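Local atomic coordinates of endoglucanase (Thermotoga maritima, PDB entry 1VHO), a protein that probably acts as a metal-dependent aminopeptidase of the M42 family, using two divalent metal cations per subunit, despite its endoglucanase name. Residues A83-V88 with D134-D139; G72-K77 with G150-I155; G52-K57 with Y190-D195; I59-F64 with Y216-D221; S237-L242 with L273-V278. All coordinates share one frame; numbering follows the deposited sequence.

Interaction 1 of 5, residues A83-V88 with D134-D139; sequences ARLEPV and DEIFVD
Arg84 and Glu135 meet through their charged ends. One carboxylate oxygen does the work: Glu135 OE2 lies 2.6 Å from Arg84 NH2 in a salt bridge. A second, weak bond runs from Arg84 NE to the same oxygen. The carboxylate sits at the guanidinium edge, and the two planes are 71° apart. NH2 therefore approaches OE2 from above the carboxylate plane. The Arg84 chain leaves with CG anti to the backbone N (chi1 170°) and bends at chi3 (-81°), which brings NE and NH2 round to the acid. Glu135 OE1 is held separately by the backbone N of Thr132.

Leu85 CB packs against Ile136 CG2 at 3.7 Å, the two side chains crossing at about a right angle. On the same face Ala83 CB lies 4.2 Å from Val138 CG2. Strand 137-139 is an edge strand, within this chain, of the six-stranded antiparallel sheet and pairs with strand 82-87. Ala83 and Val138 form a hydrogen-bonded pair. Leu85 N donates almost straight to Ile136 O (2.8 Å). The edge strand is thus held by backbone bonds, with apolar packing on one face and a partly exposed ion pair on the other.

Interaction 2 of 5, residues G72-K77 with G150-I155; sequences GFVVSK and GDIAVI
Strand 73-77 runs antiparallel to strand 152-155, with axes 4.7 Å apart at their closest and N-to-C directions 141° apart. Phe73 and Ala153 are a hydrogen-bonded pair: Phe73 N donates to Ala153 O at 2.9 Å, and Ala153 N donates to Phe73 O at 2.8 Å. Two more backbone bonds, Val75 N to Asp151 O and Gly150 N to Val75 O, tie Val75 to the two residues before strand 152-155.

Val74 and Ile152 form the non-hydrogen-bonded pair. Ile152 reaches over with its CD1 tip, which touches Val74 CB at 3.7 Å. Its CG1 lies anti to the carbonyl carbon (chi1 -66°), and a further turn at chi2 (-62°) carries CD1 across. Val74 CG2 rests on Gly150 CA at 3.8 Å.

These two strands are central neighbours in the six-stranded antiparallel sheet, with strand 82-87 beyond the first and strand 100-105 beyond the second.

Phe73 and Ala153 point to the other face, where their CB atoms are 4.2 Å apart. The Phe73 side chain also touches Leu85 of strand 82-87. Val75 and Asp151 run alongside each other, with Val75 CG2 4.1 Å from Asp151 CB. The Asp151 carboxylate turns to the residues just before it, where OD2 accepts from the backbone N of Arg148.

Interaction 3 of 5, residues G52-K57 with Y190-D195; sequences GYKKGK and YDHPWD
The imidazole of His192 is gripped at its edge by Lys54 NZ, which donates to NE2 at 3.1 Å and lies in the ring plane. The opposite nitrogen, ND1, donates to Trp194 O at 2.8 Å, also in plane. These two bonds fix the rotation of the ring. Lys54 CG also touches NE2. The Tyr53 ring has Lys55 N over the centre of one face and Asp195 CB near its edge, and the ring stacks with that of Tyr197. The Asp195 carboxylate is turned 82° from that of Tyr53, and a water bridges Tyr53 OH and Asp195 OD2.

Lys54 begins with CG anti to the backbone N (chi1 175°), then bends at chi2 and chi4 to bring NZ to the histidine. A second water links this NZ to Tyr190 O.

Gly56 lies against the backbone of the 190-195 loop, with its CA 3.1 Å from His192 O. A CB at this position would clash with that oxygen and with Trp194 O. Asp195 OD1 accepts from Gly56 N at 2.6 Å, on its anti side. Lys57 NZ forms an exposed salt bridge to Asp191 OD2, though its modelled 2.5 Å is doubtfully short.

The contact ties the end of strand 50-54 to the loop entering strand 195-201, neighbours in the mixed sheet. Since NE2 accepts from Lys54 while ND1 donates, the bonding is consistent with a neutral His192 protonated on ND1.

Interaction 4 of 5, residues I59-F64 with Y216-D221; sequences IGKLAF and YEINPD
Lys61 passes at a slant over Ile218 and can be followed outward. Its CB is 4.1 Å from both Asp221 OD2 and Pro220 CA. CD then meets Ile218 CD1 at 3.7 Å, and CE touches Ile218 CG2 at 3.5 Å. The chain stays extended to CE and bends at chi4 (-45°), which turns NZ away from the isoleucine to a hydrogen bond with Tyr197 OH. The aliphatic part of the lysine thus packs on Ile218 while its amino group bonds elsewhere.

Asp221 joins the backbones at the other end. Its OD2 accepts from Lys61 N at 2.7 Å, met on the anti side of the carboxylate with an N-H...O angle of 163°. In return Asp221 N donates to Lys61 O at 2.8 Å. The same OD2 sits 3.1 Å from Gly60 CA, on the side where a CB would clash with it. Replacing Asp221 with an alanine would probably leave Lys61 N without its acceptor, with just the backbone bond to Lys61 O remaining of this pair.

Farther along, Ala63 CB packs on Pro220 CB at 4.0 Å. This contact lies where the loop after helix 208-213 enters strand 222-229, the parallel neighbour of strand 61-67 in the mixed sheet. Leu62 packs on helix 317-333, and Phe64 packs against both that helix and helix 171-187.

Interaction 5 of 5, residues S237-L242 with L273-V278; sequences SDHIEL and LQEEAV
Gln274 grips the backbone of Glu241 with both ends of its amide. OE1 accepts from Glu241 N at 3.0 Å, in the carbonyl plane and on a lone pair. NE2 donates to Glu241 O at 2.9 Å and also to Gly245 O. The Gln274 chain is extended beyond CG, which carries the amide to the loop. Beside it, buried Ile240 puts CD1 3.8 Å from Gln274 CB. With an alanine at Gln274, Glu241 N and O would probably lose both amide partners, and Gly245 O its donor.

The outer side is looser. A water bridges His239 O and Gln274 OE1. The exposed His239 ring uses NE2 to donate to Glu275 O at 3.0 Å, and ND1 to donate to Ser237 O. Glu241 turns its acid to Lys244.

The 237-242 loop therefore meets edge strand 274-276 mainly through side-chain-to-backbone bonds. With both ring nitrogens donating, His239 is probably protonated and positively charged here.

Overall arrangement
Interactions 1 and 2 share the six-stranded antiparallel sheet. Their centres are about 8 Å apart, and strands 73-79 and 82-87 join them. Interactions 3, 4 and 5 belong to the eight-stranded mixed sheet. Interactions 3 and 4 touch, with centres about 11 Å apart, where the Asp195 backbone probably hydrogen-bonds to Gly60 and Leu62. Interaction 5 lies at edge strand 274-276, about 31 Å from interaction 3 between centres. Along the chain, the segments of interactions 3 and 4 alternate and enclose those of 1 and 2; interaction 5 follows. The six-stranded sheet is thus inserted after strand 61-67, as in M42 peptidases. The predicted metal ligands His67 and Asp227 lie on strands 61-67 and 222-229.

Interaction 1 of 5, residues A83-V88 with D134-D139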
# COMPACT_ATOMS: atom_id res chain seq x y z
N ALA A 83 11.53 -6.46 -26.19
CA ALA A 83 11.75 -5.29 -25.32
C ALA A 83 12.10 -5.82 -23.94
O ALA A 83 11.39 -6.68 -23.36
CB ALA A 83 10.56 -4.38 -25.23
N ARG A 84 13.17 -5.28 -23.35
CA ARG A 84 13.58 -5.71 -22.03
C ARG A 84 12.96 -4.79 -20.95
O ARG A 84 12.90 -3.60 -21.19
CB ARG A 84 15.13 -5.61 -21.90
CG ARG A 84 15.54 -5.81 -20.44
CD ARG A 84 17.02 -5.61 -20.24
NE ARG A 84 17.79 -6.80 -20.61
CZ ARG A 84 19.10 -6.75 -20.80
NH1 ARG A 84 19.76 -5.60 -20.66
NH2 ARG A 84 19.74 -7.86 -21.15
N LEU A 85 12.51 -5.36 -19.84
CA LEU A 85 11.91 -4.55 -18.78
C LEU A 85 12.77 -4.62 -17.50
O LEU A 85 13.20 -5.72 -17.16
CB LEU A 85 10.53 -5.10 -18.36
CG LEU A 85 9.46 -5.16 -19.46
CD1 LEU A 85 8.15 -5.71 -18.86
CD2 LEU A 85 9.21 -3.79 -20.03
N GLU A 86 12.97 -3.50 -16.84
CA GLU A 86 13.71 -3.44 -15.60
C GLU A 86 12.80 -2.92 -14.49
O GLU A 86 12.05 -2.00 -14.75
CB GLU A 86 14.91 -2.45 -15.74
CG GLU A 86 15.98 -3.10 -16.60
CD GLU A 86 17.32 -2.42 -16.61
OE1 GLU A 86 18.24 -3.01 -17.21
OE2 GLU A 86 17.45 -1.31 -16.03
N PRO A 87 12.85 -3.48 -13.29
CA PRO A 87 12.04 -3.00 -12.20
C PRO A 87 12.32 -1.54 -11.91
O PRO A 87 13.44 -1.03 -12.16
CB PRO A 87 12.41 -3.85 -11.00
CG PRO A 87 13.25 -4.95 -11.52
CD PRO A 87 13.79 -4.54 -12.89
N VAL A 88 11.29 -0.79 -11.48
CA VAL A 88 11.50 0.60 -11.12
C VAL A 88 11.73 0.71 -9.59
O VAL A 88 11.28 -0.21 -8.87
CB VAL A 88 10.40 1.57 -11.54
CG1 VAL A 88 10.21 1.58 -13.07
CG2 VAL A 88 9.08 1.29 -10.87
N ASP A 134 17.22 -15.20 -17.40
CA ASP A 134 16.99 -14.22 -16.35
C ASP A 134 16.31 -12.94 -16.77
O ASP A 134 15.65 -12.31 -15.93
CB ASP A 134 18.35 -13.87 -15.70
CG ASP A 134 19.35 -13.43 -16.75
OD1 ASP A 134 19.98 -14.29 -17.41
OD2 ASP A 134 19.51 -12.21 -16.92
N GLU A 135 16.46 -12.49 -18.02
CA GLU A 135 15.85 -11.25 -18.45
C GLU A 135 14.31 -11.26 -18.45
O GLU A 135 13.64 -12.23 -18.74
CB GLU A 135 16.28 -10.85 -19.86
CG GLU A 135 17.77 -10.83 -20.11
CD GLU A 135 18.07 -10.56 -21.58
OE1 GLU A 135 18.47 -11.50 -22.28
OE2 GLU A 135 17.88 -9.39 -22.01
N ILE A 136 13.80 -10.07 -18.15
CA ILE A 136 12.35 -9.84 -18.14
C ILE A 136 12.05 -9.21 -19.51
O ILE A 136 12.58 -8.15 -19.77
CB ILE A 136 11.97 -8.78 -17.09
CG1 ILE A 136 12.54 -9.20 -15.72
CG2 ILE A 136 10.46 -8.58 -17.00
CD1 ILE A 136 12.17 -10.60 -15.35
N PHE A 137 11.24 -9.85 -20.34
CA PHE A 137 10.99 -9.24 -21.64
C PHE A 137 9.57 -9.47 -22.13
O PHE A 137 8.85 -10.29 -21.59
CB PHE A 137 11.94 -9.89 -22.70
CG PHE A 137 11.64 -11.30 -23.05
CD1 PHE A 137 10.85 -11.62 -24.15
CD2 PHE A 137 12.12 -12.36 -22.28
CE1 PHE A 137 10.56 -12.93 -24.46
CE2 PHE A 137 11.84 -13.68 -22.57
CZ PHE A 137 11.04 -13.97 -23.68
N VAL A 138 9.22 -8.73 -23.17
CA VAL A 138 7.93 -8.93 -23.85
C VAL A 138 8.27 -8.99 -25.34
O VAL A 138 9.30 -8.39 -25.72
CB VAL A 138 6.85 -7.90 -23.56
CG1 VAL A 138 6.41 -8.07 -22.09
CG2 VAL A 138 7.24 -6.47 -23.87
N ASP A 139 7.54 -9.80 -26.08
CA ASP A 139 7.73 -9.98 -27.52
C ASP A 139 6.92 -8.90 -28.23
O ASP A 139 5.68 -8.95 -28.24
CB ASP A 139 7.30 -11.40 -27.92
CG ASP A 139 7.61 -11.78 -29.36
OD1 ASP A 139 7.60 -10.88 -30.23
OD2 ASP A 139 7.79 -12.99 -29.59

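Interaction 2 of 5, residues G72-K77 with G150-I155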
# COMPACT_ATOMS: atom_id res chain seq x y z
N GLY A 72 6.53 -1.72 -10.52
CA GLY A 72 6.41 -1.32 -11.92
C GLY A 72 7.75 -1.67 -12.61
O GLY A 72 8.75 -2.05 -11.95
N PHE A 73 7.71 -1.57 -13.91
CA PHE A 73 8.89 -1.85 -14.76
C PHE A 73 9.00 -0.74 -15.81
O PHE A 73 8.01 -0.11 -16.19
CB PHE A 73 8.70 -3.17 -15.56
CG PHE A 73 8.40 -4.37 -14.73
CD1 PHE A 73 9.39 -5.17 -14.22
CD2 PHE A 73 7.07 -4.71 -14.47
CE1 PHE A 73 9.10 -6.29 -13.44
CE2 PHE A 73 6.77 -5.80 -13.67
CZ PHE A 73 7.78 -6.62 -13.17
N VAL A 74 10.23 -0.52 -16.27
CA VAL A 74 10.43 0.44 -17.34
C VAL A 74 11.06 -0.29 -18.53
O VAL A 74 11.85 -1.22 -18.30
CB VAL A 74 11.36 1.61 -16.87
CG1 VAL A 74 12.70 1.09 -16.38
CG2 VAL A 74 11.52 2.60 -18.01
N VAL A 75 10.69 0.06 -19.75
CA VAL A 75 11.31 -0.59 -20.91
C VAL A 75 12.75 0.01 -20.97
O VAL A 75 12.86 1.24 -21.03
CB VAL A 75 10.56 -0.27 -22.20
CG1 VAL A 75 11.32 -0.76 -23.42
CG2 VAL A 75 9.16 -0.94 -22.14
N SER A 76 13.74 -0.83 -20.81
CA SER A 76 15.11 -0.28 -20.81
C SER A 76 15.81 -0.48 -22.14
O SER A 76 16.78 0.21 -22.43
CB SER A 76 15.91 -1.00 -19.71
OG SER A 76 15.81 -2.39 -19.95
N LYS A 77 15.31 -1.40 -22.95
CA LYS A 77 15.97 -1.68 -24.22
C LYS A 77 15.02 -2.33 -25.20
O LYS A 77 14.18 -3.15 -24.79
CB LYS A 77 17.11 -2.67 -23.88
CG LYS A 77 17.93 -3.17 -25.04
CD LYS A 77 19.17 -3.94 -24.56
CE LYS A 77 18.75 -5.17 -23.78
NZ LYS A 77 19.79 -6.25 -23.78
N GLY A 150 11.66 3.72 -21.90
CA GLY A 150 11.04 4.75 -21.05
C GLY A 150 9.57 4.47 -20.75
O GLY A 150 9.04 5.06 -19.79
N ASP A 151 8.94 3.56 -21.49
CA ASP A 151 7.52 3.26 -21.23
C ASP A 151 7.45 2.49 -19.90
O ASP A 151 8.33 1.69 -19.62
CB ASP A 151 6.89 2.49 -22.39
CG ASP A 151 6.57 3.44 -23.57
OD1 ASP A 151 6.50 4.66 -23.40
OD2 ASP A 151 6.40 2.93 -24.67
N ILE A 152 6.36 2.71 -19.15
CA ILE A 152 6.25 2.08 -17.83
C ILE A 152 5.16 0.99 -17.85
O ILE A 152 4.09 1.21 -18.37
CB ILE A 152 5.87 3.14 -16.80
CG1 ILE A 152 7.01 4.20 -16.63
CG2 ILE A 152 5.51 2.54 -15.43
CD1 ILE A 152 8.29 3.59 -16.10
N ALA A 153 5.46 -0.13 -17.22
CA ALA A 153 4.50 -1.24 -17.15
C ALA A 153 4.14 -1.53 -15.70
O ALA A 153 4.94 -1.28 -14.81
CB ALA A 153 5.18 -2.51 -17.70
N VAL A 154 2.90 -1.99 -15.46
CA VAL A 154 2.52 -2.42 -14.13
C VAL A 154 1.86 -3.80 -14.33
O VAL A 154 1.59 -4.19 -15.46
CB VAL A 154 1.54 -1.47 -13.44
CG1 VAL A 154 2.22 -0.09 -13.16
CG2 VAL A 154 0.33 -1.26 -14.35
N ILE A 155 1.55 -4.48 -13.24
CA ILE A 155 0.85 -5.77 -13.34
C ILE A 155 -0.56 -5.54 -13.85
O ILE A 155 -1.27 -4.60 -13.46
CB ILE A 155 0.79 -6.38 -11.91
CG1 ILE A 155 2.18 -6.85 -11.51
CG2 ILE A 155 -0.21 -7.54 -11.85
CD1 ILE A 155 2.73 -7.93 -12.38

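Interaction 3 of 5, residues G52-K57 with Y190-D195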
# COMPACT_ATOMS: atom_id res chain seq x y z
N GLY A 52 -4.08 14.11 4.87
CA GLY A 52 -5.46 14.58 5.16
C GLY A 52 -5.42 15.14 6.60
O GLY A 52 -4.83 14.43 7.46
N TYR A 53 -6.03 16.26 6.86
CA TYR A 53 -6.01 16.82 8.23
C TYR A 53 -7.42 16.96 8.78
O TYR A 53 -8.30 17.56 8.16
CB TYR A 53 -5.29 18.16 8.25
CG TYR A 53 -5.43 18.93 9.55
CD1 TYR A 53 -4.99 18.36 10.73
CD2 TYR A 53 -6.02 20.18 9.61
CE1 TYR A 53 -5.10 19.03 11.94
CE2 TYR A 53 -6.13 20.87 10.81
CZ TYR A 53 -5.66 20.28 11.96
OH TYR A 53 -5.75 20.91 13.19
N LYS A 54 -7.64 16.30 9.92
CA LYS A 54 -8.97 16.35 10.56
C LYS A 54 -8.78 16.89 11.98
O LYS A 54 -8.13 16.29 12.84
CB LYS A 54 -9.63 14.99 10.53
CG LYS A 54 -10.95 14.86 11.24
CD LYS A 54 -12.03 15.76 10.67
CE LYS A 54 -13.24 15.81 11.63
NZ LYS A 54 -13.75 14.46 11.91
N LYS A 55 -9.26 18.12 12.17
CA LYS A 55 -9.12 18.78 13.47
C LYS A 55 -9.99 18.14 14.52
O LYS A 55 -11.11 17.70 14.26
CB LYS A 55 -9.50 20.28 13.33
CG LYS A 55 -9.57 21.02 14.65
CD LYS A 55 -9.83 22.51 14.49
CE LYS A 55 -8.63 23.34 14.91
NZ LYS A 55 -8.99 24.80 14.93
N GLY A 56 -9.42 18.01 15.71
CA GLY A 56 -10.16 17.44 16.85
C GLY A 56 -10.31 18.60 17.87
O GLY A 56 -10.55 19.74 17.46
N LYS A 57 -10.10 18.32 19.15
CA LYS A 57 -10.23 19.40 20.16
C LYS A 57 -8.88 19.99 20.51
O LYS A 57 -8.77 20.81 21.44
CB LYS A 57 -10.92 18.88 21.40
CG LYS A 57 -12.38 18.43 21.21
CD LYS A 57 -12.86 17.93 22.57
CE LYS A 57 -14.34 18.13 22.78
NZ LYS A 57 -15.05 16.83 22.90
N TYR A 190 -17.69 11.26 15.57
CA TYR A 190 -17.25 11.65 16.87
C TYR A 190 -16.64 13.04 16.99
O TYR A 190 -16.02 13.56 16.08
CB TYR A 190 -16.12 10.71 17.35
CG TYR A 190 -16.46 9.24 17.44
CD1 TYR A 190 -17.12 8.72 18.53
CD2 TYR A 190 -16.05 8.37 16.43
CE1 TYR A 190 -17.40 7.36 18.64
CE2 TYR A 190 -16.33 7.01 16.52
CZ TYR A 190 -17.00 6.52 17.61
OH TYR A 190 -17.28 5.17 17.70
N ASP A 191 -16.76 13.52 18.23
CA ASP A 191 -16.15 14.79 18.63
C ASP A 191 -14.82 14.39 19.28
O ASP A 191 -14.55 14.67 20.46
CB ASP A 191 -17.01 15.55 19.64
CG ASP A 191 -16.44 16.91 20.02
OD1 ASP A 191 -15.73 17.52 19.19
OD2 ASP A 191 -16.72 17.39 21.16
N HIS A 192 -13.96 13.76 18.49
CA HIS A 192 -12.66 13.28 18.93
C HIS A 192 -11.71 14.36 19.38
O HIS A 192 -11.50 15.37 18.70
CB HIS A 192 -12.05 12.45 17.79
CG HIS A 192 -11.86 13.17 16.48
ND1 HIS A 192 -10.72 13.82 16.14
CD2 HIS A 192 -12.66 13.20 15.38
CE1 HIS A 192 -10.81 14.30 14.89
NE2 HIS A 192 -11.99 13.91 14.43
N PRO A 193 -11.05 14.15 20.52
CA PRO A 193 -10.13 15.09 21.10
C PRO A 193 -8.83 15.28 20.36
O PRO A 193 -8.25 16.36 20.32
CB PRO A 193 -9.83 14.53 22.50
CG PRO A 193 -10.90 13.52 22.76
CD PRO A 193 -11.25 12.96 21.41
N TRP A 194 -8.31 14.22 19.73
CA TRP A 194 -7.04 14.35 19.03
C TRP A 194 -7.18 14.97 17.64
O TRP A 194 -8.19 14.77 16.97
CB TRP A 194 -6.47 12.91 18.84
CG TRP A 194 -5.95 12.30 20.10
CD1 TRP A 194 -6.65 11.57 21.02
CD2 TRP A 194 -4.61 12.38 20.58
NE1 TRP A 194 -5.82 11.18 22.04
CE2 TRP A 194 -4.56 11.69 21.81
CE3 TRP A 194 -3.45 12.98 20.10
CZ2 TRP A 194 -3.39 11.58 22.54
CZ3 TRP A 194 -2.29 12.88 20.85
CH2 TRP A 194 -2.27 12.17 22.06
N ASP A 195 -6.16 15.71 17.23
CA ASP A 195 -6.11 16.26 15.87
C ASP A 195 -5.50 15.08 15.07
O ASP A 195 -4.53 14.48 15.56
CB ASP A 195 -5.23 17.48 15.78
CG ASP A 195 -5.91 18.70 16.45
OD1 ASP A 195 -7.13 18.69 16.68
OD2 ASP A 195 -5.16 19.65 16.73
O HOH W 1 -3.59 20.68 14.95
O HOH W 2 -15.97 14.80 13.60

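Interaction 4 of 5, residues I59-F64 with Y216-D221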
# COMPACT_ATOMS: atom_id res chain seq x y z
N ILE A 59 -6.04 18.29 21.78
CA ILE A 59 -5.27 17.75 22.90
C ILE A 59 -3.91 17.24 22.47
O ILE A 59 -3.07 16.95 23.32
CB ILE A 59 -5.95 16.67 23.73
CG1 ILE A 59 -6.16 15.36 22.94
CG2 ILE A 59 -7.26 17.15 24.30
CD1 ILE A 59 -6.41 14.16 23.83
N GLY A 60 -3.67 17.09 21.18
CA GLY A 60 -2.37 16.57 20.72
C GLY A 60 -2.57 16.20 19.23
O GLY A 60 -3.69 16.32 18.73
N LYS A 61 -1.51 15.67 18.65
CA LYS A 61 -1.52 15.29 17.25
C LYS A 61 -1.14 13.81 17.09
O LYS A 61 -0.11 13.35 17.57
CB LYS A 61 -0.49 16.15 16.49
CG LYS A 61 -0.67 17.66 16.65
CD LYS A 61 0.51 18.39 16.03
CE LYS A 61 0.24 19.90 15.96
NZ LYS A 61 -1.14 20.17 15.46
N LEU A 62 -2.02 13.12 16.39
CA LEU A 62 -1.86 11.68 16.11
C LEU A 62 -1.67 11.57 14.60
O LEU A 62 -2.47 12.17 13.86
CB LEU A 62 -3.19 11.05 16.50
CG LEU A 62 -3.47 9.58 16.39
CD1 LEU A 62 -2.36 8.72 16.98
CD2 LEU A 62 -4.81 9.27 17.10
N ALA A 63 -0.68 10.83 14.15
CA ALA A 63 -0.43 10.66 12.72
C ALA A 63 -0.53 9.18 12.36
O ALA A 63 0.04 8.33 13.06
CB ALA A 63 0.95 11.20 12.34
N PHE A 64 -1.19 8.89 11.27
CA PHE A 64 -1.38 7.53 10.75
C PHE A 64 -0.68 7.52 9.38
O PHE A 64 -0.91 8.48 8.62
CB PHE A 64 -2.83 7.14 10.61
CG PHE A 64 -3.66 7.16 11.86
CD1 PHE A 64 -3.15 6.73 13.07
CD2 PHE A 64 -4.95 7.65 11.84
CE1 PHE A 64 -3.92 6.80 14.23
CE2 PHE A 64 -5.74 7.67 12.98
CZ PHE A 64 -5.22 7.25 14.19
N TYR A 216 2.87 19.49 6.66
CA TYR A 216 2.60 20.17 7.93
C TYR A 216 3.81 20.08 8.84
O TYR A 216 4.27 18.98 9.20
CB TYR A 216 1.41 19.52 8.64
CG TYR A 216 0.09 19.71 7.94
CD1 TYR A 216 -0.67 20.85 8.12
CD2 TYR A 216 -0.38 18.71 7.08
CE1 TYR A 216 -1.89 21.00 7.46
CE2 TYR A 216 -1.58 18.86 6.40
CZ TYR A 216 -2.32 20.00 6.59
OH TYR A 216 -3.50 20.15 5.93
N GLU A 217 4.37 21.22 9.21
CA GLU A 217 5.55 21.25 10.08
C GLU A 217 5.12 21.03 11.53
O GLU A 217 4.94 21.99 12.28
CB GLU A 217 6.26 22.61 9.97
N ILE A 218 4.88 19.78 11.90
CA ILE A 218 4.44 19.41 13.22
C ILE A 218 5.24 18.20 13.70
O ILE A 218 5.88 17.52 12.90
CB ILE A 218 2.95 19.01 13.23
CG1 ILE A 218 2.74 17.84 12.25
CG2 ILE A 218 2.01 20.14 12.91
CD1 ILE A 218 1.63 16.92 12.77
N ASN A 219 5.16 17.92 14.99
CA ASN A 219 5.79 16.75 15.57
C ASN A 219 4.65 16.00 16.27
O ASN A 219 4.11 16.48 17.26
CB ASN A 219 6.89 17.07 16.58
CG ASN A 219 7.77 15.86 16.83
OD1 ASN A 219 8.33 15.26 15.90
ND2 ASN A 219 7.92 15.48 18.09
N PRO A 220 4.17 14.91 15.67
CA PRO A 220 3.07 14.19 16.27
C PRO A 220 3.46 13.66 17.65
O PRO A 220 4.59 13.23 17.86
CB PRO A 220 2.80 13.03 15.33
CG PRO A 220 3.89 13.00 14.32
CD PRO A 220 4.75 14.22 14.52
N ASP A 221 2.47 13.58 18.52
CA ASP A 221 2.64 13.01 19.85
C ASP A 221 2.61 11.49 19.80
O ASP A 221 3.10 10.82 20.71
CB ASP A 221 1.46 13.52 20.72
CG ASP A 221 1.56 15.04 20.79
OD1 ASP A 221 2.65 15.53 21.19
OD2 ASP A 221 0.61 15.71 20.38

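Interaction 5 of 5, residues S237-L242 with L273-V278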
# COMPACT_ATOMS: atom_id res chain seq x y z
N SER A 237 6.27 -19.70 15.01
CA SER A 237 5.30 -20.55 14.29
C SER A 237 4.26 -19.69 13.57
O SER A 237 3.84 -18.68 14.13
CB SER A 237 4.68 -21.43 15.39
OG SER A 237 3.59 -22.18 15.01
N ASP A 238 3.92 -19.95 12.34
CA ASP A 238 2.93 -19.22 11.56
C ASP A 238 1.56 -19.36 12.24
O ASP A 238 1.14 -20.49 12.54
CB ASP A 238 2.83 -19.73 10.14
CG ASP A 238 3.86 -19.25 9.15
OD1 ASP A 238 4.88 -18.64 9.50
OD2 ASP A 238 3.64 -19.47 7.92
N HIS A 239 0.85 -18.27 12.50
CA HIS A 239 -0.44 -18.36 13.14
C HIS A 239 -1.42 -17.28 12.66
O HIS A 239 -2.61 -17.31 12.98
CB HIS A 239 -0.27 -18.28 14.67
CG HIS A 239 0.34 -16.98 15.13
ND1 HIS A 239 1.67 -16.69 15.09
CD2 HIS A 239 -0.29 -15.86 15.57
CE1 HIS A 239 1.86 -15.43 15.49
NE2 HIS A 239 0.69 -14.92 15.80
N ILE A 240 -0.97 -16.35 11.84
CA ILE A 240 -1.88 -15.29 11.37
C ILE A 240 -2.89 -15.82 10.39
O ILE A 240 -2.56 -16.58 9.46
CB ILE A 240 -1.07 -14.13 10.75
CG1 ILE A 240 -0.12 -13.52 11.79
CG2 ILE A 240 -2.02 -13.07 10.18
CD1 ILE A 240 -0.78 -12.95 13.02
N GLU A 241 -4.15 -15.39 10.51
CA GLU A 241 -5.21 -15.79 9.61
C GLU A 241 -6.01 -14.56 9.12
O GLU A 241 -6.20 -13.62 9.90
CB GLU A 241 -6.25 -16.70 10.30
CG GLU A 241 -5.71 -17.99 10.90
CD GLU A 241 -6.84 -18.83 11.48
OE1 GLU A 241 -7.86 -19.06 10.81
OE2 GLU A 241 -6.74 -19.24 12.66
N LEU A 242 -6.45 -14.63 7.86
CA LEU A 242 -7.30 -13.54 7.36
C LEU A 242 -8.61 -13.58 8.17
O LEU A 242 -9.11 -14.69 8.40
CB LEU A 242 -7.71 -13.83 5.91
CG LEU A 242 -6.57 -13.91 4.88
CD1 LEU A 242 -7.09 -13.72 3.45
CD2 LEU A 242 -5.53 -12.84 5.16
N LEU A 273 -8.01 -8.89 17.78
CA LEU A 273 -6.67 -8.55 17.30
C LEU A 273 -5.79 -9.79 17.22
O LEU A 273 -6.10 -10.81 17.86
CB LEU A 273 -5.98 -7.62 18.33
CG LEU A 273 -6.56 -6.20 18.53
CD1 LEU A 273 -5.81 -5.48 19.64
CD2 LEU A 273 -6.49 -5.39 17.23
N GLN A 274 -4.71 -9.67 16.46
CA GLN A 274 -3.73 -10.77 16.39
C GLN A 274 -2.41 -10.10 16.75
O GLN A 274 -2.43 -8.87 16.92
CB GLN A 274 -3.67 -11.34 14.97
CG GLN A 274 -4.94 -12.08 14.58
CD GLN A 274 -4.92 -12.69 13.21
OE1 GLN A 274 -4.59 -13.87 13.11
NE2 GLN A 274 -5.31 -11.97 12.14
N GLU A 275 -1.30 -10.84 16.89
CA GLU A 275 -0.07 -10.14 17.20
C GLU A 275 1.11 -10.85 16.55
O GLU A 275 0.99 -11.98 16.09
CB GLU A 275 0.12 -9.96 18.69
CG GLU A 275 0.63 -11.17 19.43
CD GLU A 275 -0.29 -12.35 19.42
OE1 GLU A 275 0.09 -13.39 18.84
OE2 GLU A 275 -1.39 -12.28 20.01
N GLU A 276 2.23 -10.16 16.47
CA GLU A 276 3.44 -10.76 15.89
C GLU A 276 4.63 -10.20 16.64
O GLU A 276 4.61 -9.04 17.07
CB GLU A 276 3.48 -10.53 14.38
CG GLU A 276 3.68 -9.08 13.96
CD GLU A 276 3.50 -8.91 12.44
OE1 GLU A 276 3.59 -9.90 11.68
OE2 GLU A 276 3.20 -7.79 12.01
N ALA A 277 5.67 -10.99 16.86
CA ALA A 277 6.83 -10.58 17.62
C ALA A 277 7.55 -9.38 17.03
O ALA A 277 8.05 -8.57 17.78
CB ALA A 277 7.85 -11.73 17.77
N VAL A 278 7.71 -9.31 15.71
CA VAL A 278 8.39 -8.14 15.16
C VAL A 278 7.47 -7.47 14.14
O VAL A 278 6.69 -6.58 14.50
CB VAL A 278 9.74 -8.50 14.53
CG1 VAL A 278 10.40 -7.30 13.86
CG2 VAL A 278 10.70 -9.07 15.59
O HOH W 3 -3.61 -15.38 15.22